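Long-range contacts in flagellar hook-associated protein (Burkholderia pseudomallei, PDB 4UT1), which probably serves as a structural junction protein that joins the flagellar hook to the filament of the bacterial flagellum: residues A154-S159 and A430-S435; P342-N347 and L356-V361; G352-S357 and D420-L425; S369-S374 and V424-G429; A378-T383 and A394-T399. All blocks are in the same frame, centred on the assembly; numbering follows the deposited sequence.

Contact 1. Residues A154-S159 and A430-S435; sequences AGQQYS and ALDGFS. With EDO (1,2-ethanediol), chain G.
The carboxylate of Asp432 and the amide of Gln156 are the flat groups here. The carboxylate comes up against the helix backbone at Gly155, with Asp432 OD1 3.4 Å from Gly155 C, and each of its oxygens accepts from a water. One water lies between OD1 and the Gln156 amide, 2.6 Å from Asp432 OD1, and takes a hydrogen bond from Gln156 NE2. The other gives one proton to Asp432 OD2 and one to Gly155 O. A bend at chi2 (-76°) folds the Gln156 chain so that NE2 reaches its water; NE2 also has a weak hydrogen bond to an ethanediol.

Beside the polar patch, Leu431 lies along the helix: Leu431 CB is 3.7 Å from Gly155 CA, and Leu431 CD1 is 4.2 Å from Ala154 CB. With no side chain on Gly155, both Leu431 and Asp432 come close to the backbone of helix 134-193. Leu431 also touches Leu151 of that helix, while Tyr158 turns to helices 80-106 and 287-322 and its OH is hydrogen-bonded to Tyr600 OH. Apolar packing of Leu431 thus borders a patch where water carries the polar links, and the two waters probably help to stabilise the Asp432 charge beside helix 134-193.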
# COMPACT_ATOMS: atom_id res chain seq x y z
N ALA A 154 -4.77 13.34 -2.81
CA ALA A 154 -4.36 12.24 -3.68
C ALA A 154 -5.41 11.12 -3.70
O ALA A 154 -5.71 10.56 -4.75
CB ALA A 154 -3.01 11.69 -3.24
N GLY A 155 -5.97 10.79 -2.53
CA GLY A 155 -7.00 9.76 -2.46
C GLY A 155 -8.19 10.14 -3.32
O GLY A 155 -8.76 9.30 -4.03
N GLN A 156 -8.57 11.41 -3.26
CA GLN A 156 -9.68 11.92 -4.06
C GLN A 156 -9.38 11.82 -5.55
O GLN A 156 -10.26 11.45 -6.33
CB GLN A 156 -9.99 13.36 -3.69
CG GLN A 156 -10.49 13.58 -2.27
CD GLN A 156 -11.94 13.16 -2.08
OE1 GLN A 156 -12.81 13.47 -2.90
NE2 GLN A 156 -12.20 12.45 -0.98
N GLN A 157 -8.16 12.16 -5.96
CA GLN A 157 -7.78 12.10 -7.37
C GLN A 157 -7.80 10.67 -7.89
O GLN A 157 -8.32 10.40 -8.99
CB GLN A 157 -6.39 12.70 -7.59
CG GLN A 157 -5.93 12.63 -9.05
CD GLN A 157 -6.74 13.53 -9.97
OE1 GLN A 157 -7.03 14.69 -9.63
NE2 GLN A 157 -7.12 13.02 -11.13
N TYR A 158 -7.27 9.74 -7.12
CA TYR A 158 -7.31 8.36 -7.55
C TYR A 158 -8.73 7.84 -7.68
O TYR A 158 -9.06 7.18 -8.67
CB TYR A 158 -6.47 7.47 -6.61
CG TYR A 158 -5.02 7.51 -7.03
CD1 TYR A 158 -4.60 6.81 -8.16
CD2 TYR A 158 -4.09 8.29 -6.35
CE1 TYR A 158 -3.30 6.85 -8.58
CE2 TYR A 158 -2.78 8.34 -6.77
CZ TYR A 158 -2.38 7.62 -7.88
OH TYR A 158 -1.08 7.67 -8.30
N SER A 159 -9.60 8.16 -6.73
CA SER A 159 -10.96 7.66 -6.81
C SER A 159 -11.71 8.37 -7.94
O SER A 159 -12.62 7.81 -8.54
CB SER A 159 -11.69 7.86 -5.47
OG SER A 159 -11.77 9.22 -5.15
N ALA A 430 -5.93 3.93 2.58
CA ALA A 430 -5.18 4.63 3.61
C ALA A 430 -5.18 6.14 3.38
O ALA A 430 -5.11 6.92 4.33
CB ALA A 430 -3.75 4.11 3.67
N LEU A 431 -5.25 6.54 2.12
CA LEU A 431 -5.21 7.96 1.77
C LEU A 431 -6.46 8.71 2.20
O LEU A 431 -6.37 9.84 2.69
CB LEU A 431 -5.02 8.14 0.26
CG LEU A 431 -3.79 7.49 -0.39
CD1 LEU A 431 -3.75 7.79 -1.88
CD2 LEU A 431 -2.51 7.93 0.34
N ASP A 432 -7.62 8.10 1.99
CA ASP A 432 -8.89 8.80 2.21
C ASP A 432 -9.12 9.06 3.69
O ASP A 432 -9.80 10.02 4.04
CB ASP A 432 -10.07 8.01 1.62
CG ASP A 432 -10.06 7.97 0.11
OD1 ASP A 432 -9.75 9.01 -0.52
OD2 ASP A 432 -10.39 6.90 -0.46
N GLY A 433 -8.56 8.21 4.54
CA GLY A 433 -8.69 8.36 5.97
C GLY A 433 -7.49 8.96 6.67
O GLY A 433 -7.52 9.17 7.88
N PHE A 434 -6.43 9.26 5.92
CA PHE A 434 -5.20 9.81 6.52
C PHE A 434 -5.47 11.11 7.26
O PHE A 434 -6.01 12.05 6.69
CB PHE A 434 -4.12 10.05 5.45
CG PHE A 434 -2.78 10.38 6.04
CD1 PHE A 434 -2.43 11.70 6.33
CD2 PHE A 434 -1.86 9.38 6.30
CE1 PHE A 434 -1.18 12.01 6.90
CE2 PHE A 434 -0.61 9.68 6.86
CZ PHE A 434 -0.28 11.00 7.15
N SER A 435 -5.09 11.17 8.53
CA SER A 435 -5.27 12.42 9.27
C SER A 435 -4.34 12.55 10.45
O SER A 435 -3.74 11.58 10.89
CB SER A 435 -6.70 12.56 9.77
OG SER A 435 -7.05 11.45 10.55
C1 EDO G . -16.32 9.63 -2.92
O1 EDO G . -17.25 10.37 -3.72
C2 EDO G . -15.15 10.57 -2.62
O2 EDO G . -14.20 9.90 -1.79
O HOH W 1 -9.53 6.69 -2.97
O HOH W 2 -9.64 11.42 0.43

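Contact 2. Residues P342-N347 and L356-V361; sequences PAVYAN and LSVSFV. With EDO (1,2-ethanediol), chain T; EDO (1,2-ethanediol), chain L.
Val344 packs on Leu356 and Val358 with both of its methyl groups. Val344 CG1, placed anti to the backbone N (chi1 -176°), reaches the chain at Leu356, 3.6 Å from Leu356 O and 3.9 Å from Leu356 CD2; the two side chains meet at about a right angle. The second branch works further along the strand, where Val344 CG2 lies 3.8 Å from Val358 CG2, so that one valine touches both Leu356 and Val358, alternate residues of the strand.

Pro342 is the next large contributor. Its ring sits on the carbonyl of Val358, with Pro342 CG 3.5 Å from Val358 O, while Pro342 CB faces Val358 CB at 4.4 Å. The same CG also comes to the Phe360 ring, 4.4 Å from Phe360 CE2. Val358 is therefore touched by Pro342 as well as by Val344. Between the two segments the contact is van der Waals; Val344 N donates to O1 of an ethanediol, probably from the crystallisation liquor, at 3.1 Å.

Strand 343-346 is an outermost strand of a five-stranded antiparallel sheet and pairs with 421-425, whereas 356-360 is an outermost strand of a three-stranded sheet, paired with 408-412. The two strands meet by their side chains where these sheets pack together, and Val424 of strand 421-425 also touches Leu356 and Val358.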
# COMPACT_ATOMS: atom_id res chain seq x y z
N PRO A 342 -7.60 -1.81 6.49
CA PRO A 342 -7.67 -2.41 5.16
C PRO A 342 -9.11 -2.59 4.68
O PRO A 342 -10.03 -2.63 5.49
CB PRO A 342 -6.97 -3.75 5.36
CG PRO A 342 -5.93 -3.45 6.40
CD PRO A 342 -6.58 -2.45 7.33
N ALA A 343 -9.30 -2.67 3.38
CA ALA A 343 -10.62 -2.91 2.83
C ALA A 343 -10.71 -4.37 2.45
O ALA A 343 -9.79 -4.91 1.83
CB ALA A 343 -10.88 -2.01 1.63
N VAL A 344 -11.83 -5.00 2.81
CA VAL A 344 -12.07 -6.39 2.47
C VAL A 344 -13.48 -6.55 1.89
O VAL A 344 -14.47 -6.11 2.48
CB VAL A 344 -11.90 -7.33 3.67
CG1 VAL A 344 -12.08 -8.79 3.24
CG2 VAL A 344 -10.54 -7.12 4.33
N TYR A 345 -13.56 -7.16 0.71
CA TYR A 345 -14.84 -7.49 0.09
C TYR A 345 -14.99 -9.00 -0.07
O TYR A 345 -14.12 -9.64 -0.64
CB TYR A 345 -14.99 -6.86 -1.29
CG TYR A 345 -14.88 -5.36 -1.32
CD1 TYR A 345 -15.89 -4.57 -0.81
CD2 TYR A 345 -13.76 -4.74 -1.86
CE1 TYR A 345 -15.80 -3.20 -0.83
CE2 TYR A 345 -13.66 -3.37 -1.89
CZ TYR A 345 -14.68 -2.61 -1.38
OH TYR A 345 -14.60 -1.24 -1.40
N ALA A 346 -16.10 -9.55 0.41
CA ALA A 346 -16.44 -10.93 0.06
C ALA A 346 -16.89 -10.94 -1.41
O ALA A 346 -17.72 -10.13 -1.81
CB ALA A 346 -17.51 -11.48 0.97
N ASN A 347 -16.27 -11.79 -2.22
CA ASN A 347 -16.60 -11.85 -3.64
C ASN A 347 -18.08 -12.19 -3.79
O ASN A 347 -18.62 -12.98 -3.02
CB ASN A 347 -15.71 -12.87 -4.36
CG ASN A 347 -15.89 -12.85 -5.87
OD1 ASN A 347 -16.93 -13.25 -6.39
ND2 ASN A 347 -14.86 -12.41 -6.59
N LEU A 356 -13.99 -11.88 6.52
CA LEU A 356 -12.55 -11.77 6.66
C LEU A 356 -12.15 -10.39 7.16
O LEU A 356 -12.69 -9.38 6.73
CB LEU A 356 -11.86 -12.05 5.33
CG LEU A 356 -10.35 -11.87 5.24
CD1 LEU A 356 -9.60 -12.93 6.09
CD2 LEU A 356 -9.92 -11.94 3.79
N SER A 357 -11.21 -10.36 8.10
CA SER A 357 -10.60 -9.12 8.53
C SER A 357 -9.09 -9.27 8.38
O SER A 357 -8.57 -10.38 8.49
CB SER A 357 -10.99 -8.78 9.97
OG SER A 357 -10.57 -9.79 10.87
N VAL A 358 -8.40 -8.16 8.11
CA VAL A 358 -6.98 -8.21 7.79
C VAL A 358 -6.23 -7.12 8.54
O VAL A 358 -6.74 -6.02 8.70
CB VAL A 358 -6.76 -8.04 6.26
CG1 VAL A 358 -5.29 -8.13 5.91
CG2 VAL A 358 -7.55 -9.09 5.47
N SER A 359 -5.03 -7.43 9.01
CA SER A 359 -4.15 -6.40 9.57
C SER A 359 -2.72 -6.63 9.10
O SER A 359 -2.43 -7.63 8.44
CB SER A 359 -4.23 -6.39 11.09
OG SER A 359 -3.77 -7.61 11.64
N PHE A 360 -1.84 -5.69 9.42
CA PHE A 360 -0.44 -5.84 9.06
C PHE A 360 0.32 -6.59 10.15
O PHE A 360 0.09 -6.37 11.34
CB PHE A 360 0.21 -4.47 8.80
CG PHE A 360 -0.39 -3.74 7.64
CD1 PHE A 360 -0.16 -4.17 6.33
CD2 PHE A 360 -1.21 -2.65 7.85
CE1 PHE A 360 -0.74 -3.50 5.25
CE2 PHE A 360 -1.81 -2.00 6.77
CZ PHE A 360 -1.56 -2.41 5.48
N VAL A 361 1.20 -7.47 9.72
CA VAL A 361 2.17 -8.06 10.63
C VAL A 361 3.00 -6.94 11.24
O VAL A 361 3.25 -6.90 12.45
CB VAL A 361 3.08 -9.06 9.90
CG1 VAL A 361 4.19 -9.54 10.82
CG2 VAL A 361 2.25 -10.24 9.37
C1 EDO T . -7.85 -9.21 12.12
O1 EDO T . -7.35 -7.88 11.98
C2 EDO T . -6.68 -10.13 12.41
O2 EDO T . -5.90 -10.28 11.22
C1 EDO L . -14.69 -2.97 2.69
O1 EDO L . -13.92 -3.05 3.90
C2 EDO L . -15.69 -1.82 2.73
O2 EDO L . -16.76 -2.07 3.66

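Contact 3. Residues G352-S357 and D420-L425; sequences GSATLS and DSFTVL
Polar links gather at one end, where Gly352 meets the carboxylate of Asp420. Gly352 N lies 3.1 Å from Asp420 OD2 and 3.4 Å from Asp420 OD1, and both hydrogen bonds are weak, the first bent and the second nearly straight at 174°. A water bridges the segments, donating to Asp420 OD2 at 2.6 Å and accepting from Ala354 N. The backbone amides of Asn417 and Thr351 bond to OD2 and OD1 respectively, so main-chain N-H groups hold both oxygens and fix the carboxylate.

The aromatic group is Phe422. Its CG lies anti to the carbonyl carbon (chi1 -59°), which brings the ring against Leu356. Leu356 CB stands over one face of this ring in a CH-pi contact, 4.2 Å from the ring centroid and displaced toward the rim. Ala354 O lies in the ring plane at the edge, 3.4 Å from Phe422 CE2, where it meets aromatic C-H groups.

Apolar packing finishes the contact. Leu356 CD2 fits against both neighbours, 3.5 Å from Phe422 CB and 3.7 Å from Val424 CG2, while Ala354 CB approaches Phe422 CZ.

End to end, 352-356 and 420-424 run 17° apart. Segment 352-357 passes into strand 356-360, which pairs with strand 408-412. Strand 421-425 lies in the other sheet between 343-346 and 371-375, and Leu412 joins Leu356 and Phe422 in the interface.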
# COMPACT_ATOMS: atom_id res chain seq x y z
N GLY A 352 -20.33 -19.57 0.69
CA GLY A 352 -20.21 -19.62 2.14
C GLY A 352 -20.53 -18.25 2.73
O GLY A 352 -20.75 -17.28 2.01
N SER A 353 -20.53 -18.17 4.06
CA SER A 353 -20.92 -16.93 4.73
C SER A 353 -19.81 -16.32 5.57
O SER A 353 -20.06 -15.40 6.35
CB SER A 353 -22.15 -17.18 5.61
OG SER A 353 -21.85 -18.17 6.58
N ALA A 354 -18.60 -16.84 5.45
CA ALA A 354 -17.49 -16.38 6.28
C ALA A 354 -17.18 -14.91 6.00
O ALA A 354 -17.47 -14.40 4.91
CB ALA A 354 -16.26 -17.23 6.05
N THR A 355 -16.62 -14.24 7.01
CA THR A 355 -16.17 -12.86 6.92
C THR A 355 -14.67 -12.79 7.19
O THR A 355 -14.13 -13.56 7.99
CB THR A 355 -16.90 -11.94 7.93
OG1 THR A 355 -16.70 -12.45 9.26
CG2 THR A 355 -18.38 -11.89 7.64
N LEU A 356 -13.99 -11.88 6.52
CA LEU A 356 -12.55 -11.77 6.66
C LEU A 356 -12.15 -10.39 7.16
O LEU A 356 -12.69 -9.38 6.73
CB LEU A 356 -11.86 -12.05 5.33
CG LEU A 356 -10.35 -11.87 5.24
CD1 LEU A 356 -9.60 -12.93 6.09
CD2 LEU A 356 -9.92 -11.94 3.79
N SER A 357 -11.21 -10.36 8.10
CA SER A 357 -10.60 -9.12 8.53
C SER A 357 -9.09 -9.27 8.38
O SER A 357 -8.57 -10.38 8.49
CB SER A 357 -10.99 -8.78 9.97
OG SER A 357 -10.57 -9.79 10.87
N ASP A 420 -14.83 -19.89 -2.60
CA ASP A 420 -15.02 -18.57 -2.01
C ASP A 420 -13.76 -17.72 -2.15
O ASP A 420 -12.63 -18.23 -2.10
CB ASP A 420 -15.43 -18.68 -0.54
CG ASP A 420 -16.89 -19.06 -0.35
OD1 ASP A 420 -17.62 -19.20 -1.36
OD2 ASP A 420 -17.30 -19.20 0.82
N SER A 421 -13.94 -16.41 -2.30
CA SER A 421 -12.82 -15.50 -2.46
C SER A 421 -13.11 -14.19 -1.73
O SER A 421 -14.27 -13.80 -1.60
CB SER A 421 -12.56 -15.22 -3.95
OG SER A 421 -11.44 -14.38 -4.13
N PHE A 422 -12.04 -13.54 -1.24
CA PHE A 422 -12.14 -12.22 -0.61
C PHE A 422 -11.13 -11.25 -1.22
O PHE A 422 -9.94 -11.55 -1.32
CB PHE A 422 -11.92 -12.31 0.90
CG PHE A 422 -12.91 -13.21 1.59
CD1 PHE A 422 -12.72 -14.58 1.62
CD2 PHE A 422 -14.03 -12.68 2.20
CE1 PHE A 422 -13.63 -15.41 2.24
CE2 PHE A 422 -14.94 -13.50 2.83
CZ PHE A 422 -14.74 -14.87 2.84
N THR A 423 -11.60 -10.08 -1.63
CA THR A 423 -10.68 -9.06 -2.10
C THR A 423 -10.07 -8.36 -0.91
O THR A 423 -10.77 -7.95 0.01
CB THR A 423 -11.36 -8.04 -3.00
OG1 THR A 423 -11.97 -8.73 -4.08
CG2 THR A 423 -10.32 -7.05 -3.55
N VAL A 424 -8.75 -8.25 -0.91
CA VAL A 424 -8.06 -7.65 0.20
C VAL A 424 -7.26 -6.47 -0.31
O VAL A 424 -6.33 -6.65 -1.11
CB VAL A 424 -7.13 -8.64 0.90
CG1 VAL A 424 -6.36 -7.94 2.02
CG2 VAL A 424 -7.95 -9.81 1.44
N LEU A 425 -7.63 -5.28 0.16
CA LEU A 425 -7.00 -4.03 -0.26
C LEU A 425 -6.41 -3.37 0.97
O LEU A 425 -7.05 -2.52 1.60
CB LEU A 425 -8.02 -3.10 -0.94
CG LEU A 425 -8.92 -3.66 -2.05
CD1 LEU A 425 -9.87 -2.57 -2.56
CD2 LEU A 425 -8.08 -4.18 -3.21
O HOH W 3 -17.51 -17.57 2.80

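Contact 4. Residues S369-S374 and V424-G429; sequences SDYALS and VLPTRG
Asp370 OD1 faces Thr427 and Arg428 across two waters. The first, 2.7 Å from Asp370 OD1, donates to it and accepts from Thr427 N. The second accepts from Arg428 NE and probably donates to OD1, although it has other acceptors in reach. Asp370 OD2 takes the direct salt bridge, 3.0 Å from Arg428 NH2. That nitrogen comes from above the carboxylate, 50° out of its plane, while OD2 stays near the guanidinium plane; the two planes stand 66° apart. Arg428 is bent at chi3 (-64°), which turns its head back to the acid, and Leu425 CD1 lies over the centre of one guanidinium face. The other methyl, Leu425 CD2, is pressed to the carboxylate, 3.5 Å from Asp370 CG.

The backbones join through an antiparallel hydrogen-bonded pair. Val424 N reaches Tyr371 O at 2.7 Å, and Tyr371 N reaches Val424 O at 2.8 Å. This pair ties strand 371-375 to strand 421-425. Beyond it Pro426 packs at the edge of the Tyr371 ring, with Pro426 CD in the ring plane and 3.9 Å from Tyr371 CD2. A third water donates to both Ser369 O and Thr427 OG1, the latter also bonded to Ala305 O of helix 287-322.

Arg428 NH1 has its own salt bridge with Asp256. The guanidinium, salt-bridged to Asp370 and Asp256 and with weaker, longer pairing to Asp301 and Glu259, probably favours the ionised form of Asp370 where the sheet meets helix 287-322.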
# COMPACT_ATOMS: atom_id res chain seq x y z
N SER A 369 0.55 -3.96 -2.77
CA SER A 369 -0.36 -4.35 -3.87
C SER A 369 -1.80 -4.63 -3.40
O SER A 369 -2.18 -4.28 -2.28
CB SER A 369 0.18 -5.60 -4.60
OG SER A 369 -0.54 -5.80 -5.83
N ASP A 370 -2.60 -5.22 -4.29
CA ASP A 370 -3.98 -5.63 -3.98
C ASP A 370 -4.03 -7.15 -4.08
O ASP A 370 -3.35 -7.74 -4.92
CB ASP A 370 -5.03 -5.08 -4.96
CG ASP A 370 -5.11 -3.56 -4.99
OD1 ASP A 370 -4.82 -2.89 -3.98
OD2 ASP A 370 -5.51 -3.04 -6.07
N TYR A 371 -4.87 -7.78 -3.27
CA TYR A 371 -4.88 -9.24 -3.21
C TYR A 371 -6.26 -9.86 -3.23
O TYR A 371 -7.26 -9.21 -2.94
CB TYR A 371 -4.12 -9.73 -1.96
CG TYR A 371 -2.81 -9.02 -1.81
CD1 TYR A 371 -1.67 -9.47 -2.46
CD2 TYR A 371 -2.73 -7.84 -1.07
CE1 TYR A 371 -0.47 -8.77 -2.36
CE2 TYR A 371 -1.53 -7.15 -0.96
CZ TYR A 371 -0.41 -7.61 -1.60
OH TYR A 371 0.77 -6.90 -1.48
N ALA A 372 -6.30 -11.15 -3.55
CA ALA A 372 -7.50 -11.94 -3.30
C ALA A 372 -7.06 -13.13 -2.45
O ALA A 372 -6.05 -13.75 -2.75
CB ALA A 372 -8.15 -12.39 -4.60
N LEU A 373 -7.80 -13.39 -1.37
CA LEU A 373 -7.65 -14.62 -0.59
C LEU A 373 -8.74 -15.61 -1.00
O LEU A 373 -9.94 -15.34 -0.83
CB LEU A 373 -7.75 -14.36 0.91
CG LEU A 373 -7.42 -15.60 1.74
CD1 LEU A 373 -5.93 -15.71 1.90
CD2 LEU A 373 -8.11 -15.52 3.08
N SER A 374 -8.33 -16.76 -1.52
CA SER A 374 -9.28 -17.73 -2.03
C SER A 374 -9.13 -19.04 -1.28
O SER A 374 -8.06 -19.34 -0.77
CB SER A 374 -9.10 -17.95 -3.54
OG SER A 374 -7.77 -18.36 -3.83
N VAL A 424 -8.75 -8.25 -0.91
CA VAL A 424 -8.06 -7.65 0.20
C VAL A 424 -7.26 -6.47 -0.31
O VAL A 424 -6.33 -6.65 -1.11
CB VAL A 424 -7.13 -8.64 0.90
CG1 VAL A 424 -6.36 -7.94 2.02
CG2 VAL A 424 -7.95 -9.81 1.44
N LEU A 425 -7.63 -5.28 0.16
CA LEU A 425 -7.00 -4.03 -0.26
C LEU A 425 -6.41 -3.37 0.97
O LEU A 425 -7.05 -2.52 1.60
CB LEU A 425 -8.02 -3.10 -0.94
CG LEU A 425 -8.92 -3.66 -2.05
CD1 LEU A 425 -9.87 -2.57 -2.56
CD2 LEU A 425 -8.08 -4.18 -3.21
N PRO A 426 -5.19 -3.78 1.34
CA PRO A 426 -4.63 -3.33 2.62
C PRO A 426 -4.29 -1.85 2.66
O PRO A 426 -4.33 -1.29 3.76
CB PRO A 426 -3.36 -4.17 2.76
CG PRO A 426 -3.59 -5.37 1.84
CD PRO A 426 -4.33 -4.77 0.68
N THR A 427 -3.98 -1.22 1.52
CA THR A 427 -3.47 0.16 1.54
C THR A 427 -4.17 1.15 0.62
O THR A 427 -3.91 2.35 0.73
CB THR A 427 -1.98 0.21 1.17
OG1 THR A 427 -1.79 -0.33 -0.15
CG2 THR A 427 -1.14 -0.58 2.18
N ARG A 428 -5.05 0.69 -0.26
CA ARG A 428 -5.70 1.62 -1.19
C ARG A 428 -6.41 2.74 -0.43
O ARG A 428 -6.30 3.92 -0.81
CB ARG A 428 -6.71 0.91 -2.09
CG ARG A 428 -7.31 1.87 -3.12
CD ARG A 428 -8.40 1.24 -3.98
NE ARG A 428 -7.90 0.15 -4.81
CZ ARG A 428 -8.67 -0.61 -5.59
NH1 ARG A 428 -9.98 -0.39 -5.63
NH2 ARG A 428 -8.13 -1.59 -6.31
N GLY A 429 -7.15 2.37 0.61
CA GLY A 429 -7.95 3.31 1.38
C GLY A 429 -7.23 4.14 2.43
O GLY A 429 -7.85 4.97 3.11
O HOH W 4 -1.17 -3.32 -0.00
O HOH W 5 -4.19 -1.96 -1.50
O HOH W 6 -5.16 -0.12 -4.92

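Contact 5. Residues A378-T383 and A394-T399; sequences AKYTLT and ATPSST
Tyr380 and Ala394 meet first through their main chains. Tyr380 N donates to Ala394 O at 2.9 Å, almost straight at 174°, and Ala394 N returns a hydrogen bond of 2.9 Å to Tyr380 O. Ala394 O also lies in the plane of the Tyr380 ring at its edge, 3.6 Å from Tyr380 CD1. The Pro396 and Tyr380 side chains cross at about a right angle, Pro396 CD 3.7 Å from Tyr380 CD1 and Pro396 CG 3.7 Å from Tyr380 CE1.

At the outer end Thr395 CG2 rests 3.5 Å from Lys379 CB. The Thr395 methyl is anti to the carbonyl carbon (OG1 at chi1 50°), which points it at Lys379 and at Ala378 O.

The two backbone hydrogen bonds make Tyr380 and Ala394 a hydrogen-bonded antiparallel pair, close to the open end of the beta hairpin formed by strands 380-384 and 390-394, the latter an outermost strand of its sheet.

Further out, Asp376 OD1 accepts from the amides of Ala378 and Lys379 and probably steadies the turn between strands 371-375 and 380-384. The Tyr380 ring meets the Tyr375 ring and touches Pro401, Pro416 and Met403; Met403 and Ile405 of strand 402-405 also pack on Ala394.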
# COMPACT_ATOMS: atom_id res chain seq x y z
N ALA A 378 -9.42 -26.93 0.89
CA ALA A 378 -8.32 -27.51 1.65
C ALA A 378 -7.31 -26.44 2.09
O ALA A 378 -6.79 -26.51 3.20
CB ALA A 378 -7.61 -28.58 0.83
N LYS A 379 -7.05 -25.45 1.23
CA LYS A 379 -6.08 -24.41 1.60
C LYS A 379 -6.55 -23.04 1.15
O LYS A 379 -7.45 -22.90 0.31
CB LYS A 379 -4.70 -24.70 1.00
CG LYS A 379 -4.68 -24.56 -0.50
CD LYS A 379 -3.30 -24.77 -1.11
CE LYS A 379 -3.45 -24.94 -2.63
NZ LYS A 379 -2.16 -24.89 -3.38
N TYR A 380 -5.92 -22.03 1.74
CA TYR A 380 -6.11 -20.64 1.37
C TYR A 380 -4.97 -20.21 0.49
O TYR A 380 -3.81 -20.52 0.76
CB TYR A 380 -6.16 -19.76 2.61
CG TYR A 380 -7.26 -20.09 3.58
CD1 TYR A 380 -7.13 -21.14 4.50
CD2 TYR A 380 -8.43 -19.37 3.59
CE1 TYR A 380 -8.15 -21.46 5.39
CE2 TYR A 380 -9.45 -19.66 4.48
CZ TYR A 380 -9.31 -20.71 5.38
OH TYR A 380 -10.34 -20.99 6.26
N THR A 381 -5.27 -19.45 -0.55
CA THR A 381 -4.22 -18.90 -1.38
C THR A 381 -4.40 -17.39 -1.44
O THR A 381 -5.51 -16.91 -1.57
CB THR A 381 -4.26 -19.48 -2.79
OG1 THR A 381 -4.17 -20.92 -2.72
CG2 THR A 381 -3.12 -18.94 -3.63
N LEU A 382 -3.29 -16.66 -1.31
CA LEU A 382 -3.28 -15.22 -1.52
C LEU A 382 -2.68 -14.94 -2.88
O LEU A 382 -1.53 -15.30 -3.14
CB LEU A 382 -2.48 -14.50 -0.42
CG LEU A 382 -2.64 -12.98 -0.38
CD1 LEU A 382 -3.98 -12.62 0.23
CD2 LEU A 382 -1.51 -12.32 0.39
N THR A 383 -3.46 -14.30 -3.74
CA THR A 383 -3.01 -13.97 -5.08
C THR A 383 -2.93 -12.45 -5.27
O THR A 383 -3.82 -11.72 -4.83
CB THR A 383 -3.94 -14.57 -6.14
OG1 THR A 383 -4.05 -15.98 -5.92
CG2 THR A 383 -3.41 -14.31 -7.52
N ALA A 394 -1.77 -20.97 2.82
CA ALA A 394 -1.86 -21.36 4.23
C ALA A 394 -2.88 -22.46 4.46
O ALA A 394 -3.90 -22.54 3.77
CB ALA A 394 -2.18 -20.17 5.10
N THR A 395 -2.59 -23.32 5.44
CA THR A 395 -3.52 -24.37 5.84
C THR A 395 -3.68 -24.39 7.36
O THR A 395 -3.32 -25.37 8.01
CB THR A 395 -3.03 -25.77 5.40
OG1 THR A 395 -1.66 -25.95 5.79
CG2 THR A 395 -3.16 -25.94 3.89
N PRO A 396 -4.23 -23.31 7.93
CA PRO A 396 -4.38 -23.21 9.39
C PRO A 396 -5.22 -24.35 9.95
O PRO A 396 -6.07 -24.88 9.24
CB PRO A 396 -5.09 -21.87 9.58
CG PRO A 396 -5.79 -21.65 8.28
CD PRO A 396 -4.82 -22.14 7.25
N SER A 397 -4.99 -24.71 11.20
CA SER A 397 -5.84 -25.69 11.86
C SER A 397 -6.71 -24.98 12.89
O SER A 397 -7.62 -25.58 13.46
CB SER A 397 -5.01 -26.77 12.53
OG SER A 397 -4.12 -26.20 13.46
N SER A 398 -6.46 -23.70 13.09
CA SER A 398 -7.16 -22.96 14.13
C SER A 398 -8.64 -22.80 13.84
O SER A 398 -9.07 -22.79 12.68
CB SER A 398 -6.51 -21.59 14.33
OG SER A 398 -6.42 -20.89 13.10
N THR A 399 -9.43 -22.66 14.90
CA THR A 399 -10.85 -22.33 14.79
C THR A 399 -11.15 -21.20 15.78
O THR A 399 -10.96 -21.37 16.99
CB THR A 399 -11.77 -23.54 15.11
OG1 THR A 399 -11.73 -23.80 16.51
CG2 THR A 399 -11.32 -24.78 14.35

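Contacts 2 to 5 belong to one region built of two antiparallel sheets, and contact 1 lies outside it, on the long helix 134-193. Contacts 1 and 4 are buried, contact 3 partly so, and contacts 2 and 5 lie at the surface. Contacts 4 and 5 are made within the five-stranded sheet by paired backbones; contacts 2 and 3 join that sheet to the other through side chains, sharing Leu356. Strand 421-425 serves both contacts 3 and 4, and the chain runs on through 426-429 into contact 1. Charge is paired directly in contact 4 but met by water in contact 1 and by main-chain N-H groups in contact 3. Contacts 1 and 5 are farthest apart (centres about 32 Å).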